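GH26C (Muricauda sp. MAR_2010_75, PDB 6Q78) probably hydrolyses internal beta-1,4-mannosidic linkages of mannans, as a family 26 glycoside hydrolase with a TIM-barrel fold. Local coordinates at residues Glu173-Gln176 with Phe177-Glu180. Numbering follows the deposited sequence.
Sequences EMTQ and FQRE
Thr175 and Gln178 exchange two hydrogen bonds in a capping box, where the loop after strand 153-157 of the TIM barrel passes into helix 176-186. In one direction Gln178 N donates to Thr175 OG1 at 3.1 Å; OG1 sits between its backbone N and carbonyl carbon (chi1 70°), which turns it to that N-H. In return Thr175 N donates almost straight to Gln178 OE1 (3.1 Å, 169°), approaching from above the plane of the side-chain amide. The Gln178 chain reaches back because CG lies beside its own backbone N (chi1 -72°) and the rest runs extended.

Ordinary helical bonds follow at once: Arg179 N to Thr175 O, nearly linear, and Glu180 N to Gln176 O, both 3.0 Å.

Van der Waals contacts flank the box. Met174 lays its CG 3.5 Å from Arg179 CG, while its SD rests near the Arg179 backbone. One face of the Arg179 guanidinium lies over Thr175 O and Gln176 CA, both displaced toward its rim, and NH1 is hydrogen-bonded to Thr171 O in the preceding loop. Further out, the Gln176 CG methylene meets carboxylate oxygen Glu180 OE2 at 3.4 Å.

With Gln178 replaced by an alanine, Thr175 N would probably lose its side-chain acceptor and the loop would be freer to shift. Chemically, the box supplies side-chain acceptors to N-H groups without an i-4 helical carbonyl partner, which probably helps to define where the helix begins.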
ATOM      1  N   GLU A 173      -1.752  -6.462  22.202  1.00 18.72           N
ATOM      2  CA  GLU A 173      -0.752  -5.865  23.074  1.00 17.26           C
ATOM      3  C   GLU A 173      -1.280  -4.699  23.891  1.00 19.10           C
ATOM      4  O   GLU A 173      -0.558  -4.207  24.761  1.00 25.26           O
ATOM      5  CB  GLU A 173       0.460  -5.380  22.243  1.00 17.84           C
ATOM      6  CG  GLU A 173       1.108  -6.487  21.415  1.00 20.51           C
ATOM      7  CD  GLU A 173       2.145  -5.962  20.420  0.32 16.54           C
ATOM      8  OE1 GLU A 173       2.324  -4.730  20.306  0.45 19.92           O
ATOM      9  OE2 GLU A 173       2.783  -6.794  19.747  0.59 28.64           O
ATOM     10  N   MET A 174      -2.491  -4.215  23.637  1.00 19.71           N
ATOM     11  CA  MET A 174      -2.977  -3.076  24.404  1.00 16.44           C
ATOM     12  C   MET A 174      -4.043  -3.506  25.413  1.00 18.75           C
ATOM     13  O   MET A 174      -4.446  -4.669  25.467  1.00 21.38           O
ATOM     14  CB  MET A 174      -3.460  -1.958  23.480  1.00 24.74           C
ATOM     15  CG  MET A 174      -4.653  -2.343  22.678  1.00 16.14           C
ATOM     16  SD  MET A 174      -5.079  -1.090  21.427  1.00 20.53           S
ATOM     17  CE  MET A 174      -3.940  -1.424  20.246  1.00 10.20           C
ATOM     18  N   THR A 175      -4.505  -2.556  26.228  1.00 17.96           N
ATOM     19  CA  THR A 175      -5.533  -2.876  27.207  1.00 18.39           C
ATOM     20  C   THR A 175      -6.911  -2.918  26.552  1.00 19.06           C
ATOM     21  O   THR A 175      -7.115  -2.429  25.433  1.00 15.75           O
ATOM     22  CB  THR A 175      -5.566  -1.840  28.333  1.00 20.87           C
ATOM     23  OG1 THR A 175      -6.074  -0.601  27.838  1.00 18.87           O
ATOM     24  CG2 THR A 175      -4.154  -1.594  28.851  1.00 19.15           C
ATOM     25  N   GLN A 176      -7.858  -3.525  27.268  1.00 23.79           N
ATOM     26  CA  GLN A 176      -9.237  -3.544  26.795  1.00 19.51           C
ATOM     27  C   GLN A 176      -9.768  -2.129  26.600  1.00 17.25           C
ATOM     28  O   GLN A 176     -10.441  -1.842  25.596  1.00 18.24           O
ATOM     29  CB  GLN A 176     -10.125  -4.316  27.777  1.00 22.47           C
ATOM     30  CG  GLN A 176     -11.561  -4.415  27.301  1.00 22.95           C
ATOM     31  CD  GLN A 176     -12.483  -5.037  28.337  1.00 32.78           C
ATOM     32  OE1 GLN A 176     -13.567  -4.522  28.614  1.00 47.51           O
ATOM     33  NE2 GLN A 176     -12.050  -6.145  28.919  1.00 42.35           N
ATOM     34  N   PHE A 177      -9.471  -1.224  27.543  1.00 16.12           N
ATOM     35  CA  PHE A 177      -9.940   0.147  27.384  1.00 18.46           C
ATOM     36  C   PHE A 177      -9.374   0.777  26.117  1.00 17.51           C
ATOM     37  O   PHE A 177     -10.089   1.463  25.377  1.00 15.35           O
ATOM     38  CB  PHE A 177      -9.582   1.000  28.599  1.00 16.88           C
ATOM     39  CG  PHE A 177      -9.845   2.467  28.386  1.00 18.89           C
ATOM     40  CD1 PHE A 177     -11.088   3.013  28.686  1.00 21.37           C
ATOM     41  CD2 PHE A 177      -8.860   3.290  27.873  1.00 21.02           C
ATOM     42  CE1 PHE A 177     -11.334   4.354  28.466  1.00 26.95           C
ATOM     43  CE2 PHE A 177      -9.115   4.640  27.656  1.00 22.13           C
ATOM     44  CZ  PHE A 177     -10.347   5.162  27.954  1.00 22.43           C
ATOM     45  N   GLN A 178      -8.088   0.576  25.852  1.00 14.53           N
ATOM     46  CA  GLN A 178      -7.502   1.175  24.651  1.00 13.09           C
ATOM     47  C   GLN A 178      -8.143   0.618  23.379  1.00 13.38           C
ATOM     48  O   GLN A 178      -8.512   1.373  22.471  1.00 14.87           O
ATOM     49  CB  GLN A 178      -5.993   0.945  24.661  1.00 17.02           C
ATOM     50  CG  GLN A 178      -5.320   1.799  25.711  1.00 16.86           C
ATOM     51  CD  GLN A 178      -3.954   1.316  26.116  1.00 21.36           C
ATOM     52  OE1 GLN A 178      -3.476   0.300  25.639  1.00 23.12           O
ATOM     53  NE2 GLN A 178      -3.314   2.058  27.021  1.00 25.44           N
ATOM     54  N   ARG A 179      -8.253  -0.712  23.287  1.00 15.90           N
ATOM     55  CA  ARG A 179      -8.889  -1.347  22.133  1.00 16.61           C
ATOM     56  C   ARG A 179     -10.256  -0.737  21.854  1.00 14.35           C
ATOM     57  O   ARG A 179     -10.592  -0.428  20.704  1.00 17.39           O
ATOM     58  CB  ARG A 179      -9.125  -2.828  22.449  1.00 30.15           C
ATOM     59  CG  ARG A 179      -7.891  -3.663  22.546  1.00 32.53           C
ATOM     60  CD  ARG A 179      -8.237  -5.146  22.417  1.00 22.13           C
ATOM     61  NE  ARG A 179      -8.855  -5.707  23.594  1.00 34.70           N
ATOM     62  CZ  ARG A 179      -8.179  -6.291  24.576  1.00 32.05           C
ATOM     63  NH1 ARG A 179      -6.848  -6.380  24.528  1.00 28.96           N
ATOM     64  NH2 ARG A 179      -8.841  -6.781  25.604  1.00 31.02           N
ATOM     65  N   GLU A 180     -11.066  -0.595  22.899  1.00 16.24           N
ATOM     66  CA  GLU A 180     -12.464  -0.231  22.736  1.00 16.83           C
ATOM     67  C   GLU A 180     -12.669   1.259  22.522  1.00 18.65           C
ATOM     68  O   GLU A 180     -13.741   1.663  22.068  1.00 18.77           O
ATOM     69  CB  GLU A 180     -13.280  -0.759  23.923  1.00 24.07           C
ATOM     70  CG  GLU A 180     -13.336  -2.284  23.897  1.00 21.07           C
ATOM     71  CD  GLU A 180     -14.145  -2.890  25.035  1.00 36.96           C
ATOM     72  OE1 GLU A 180     -14.750  -2.135  25.832  1.00 35.67           O
ATOM     73  OE2 GLU A 180     -14.162  -4.140  25.128  1.00 41.94           O
TER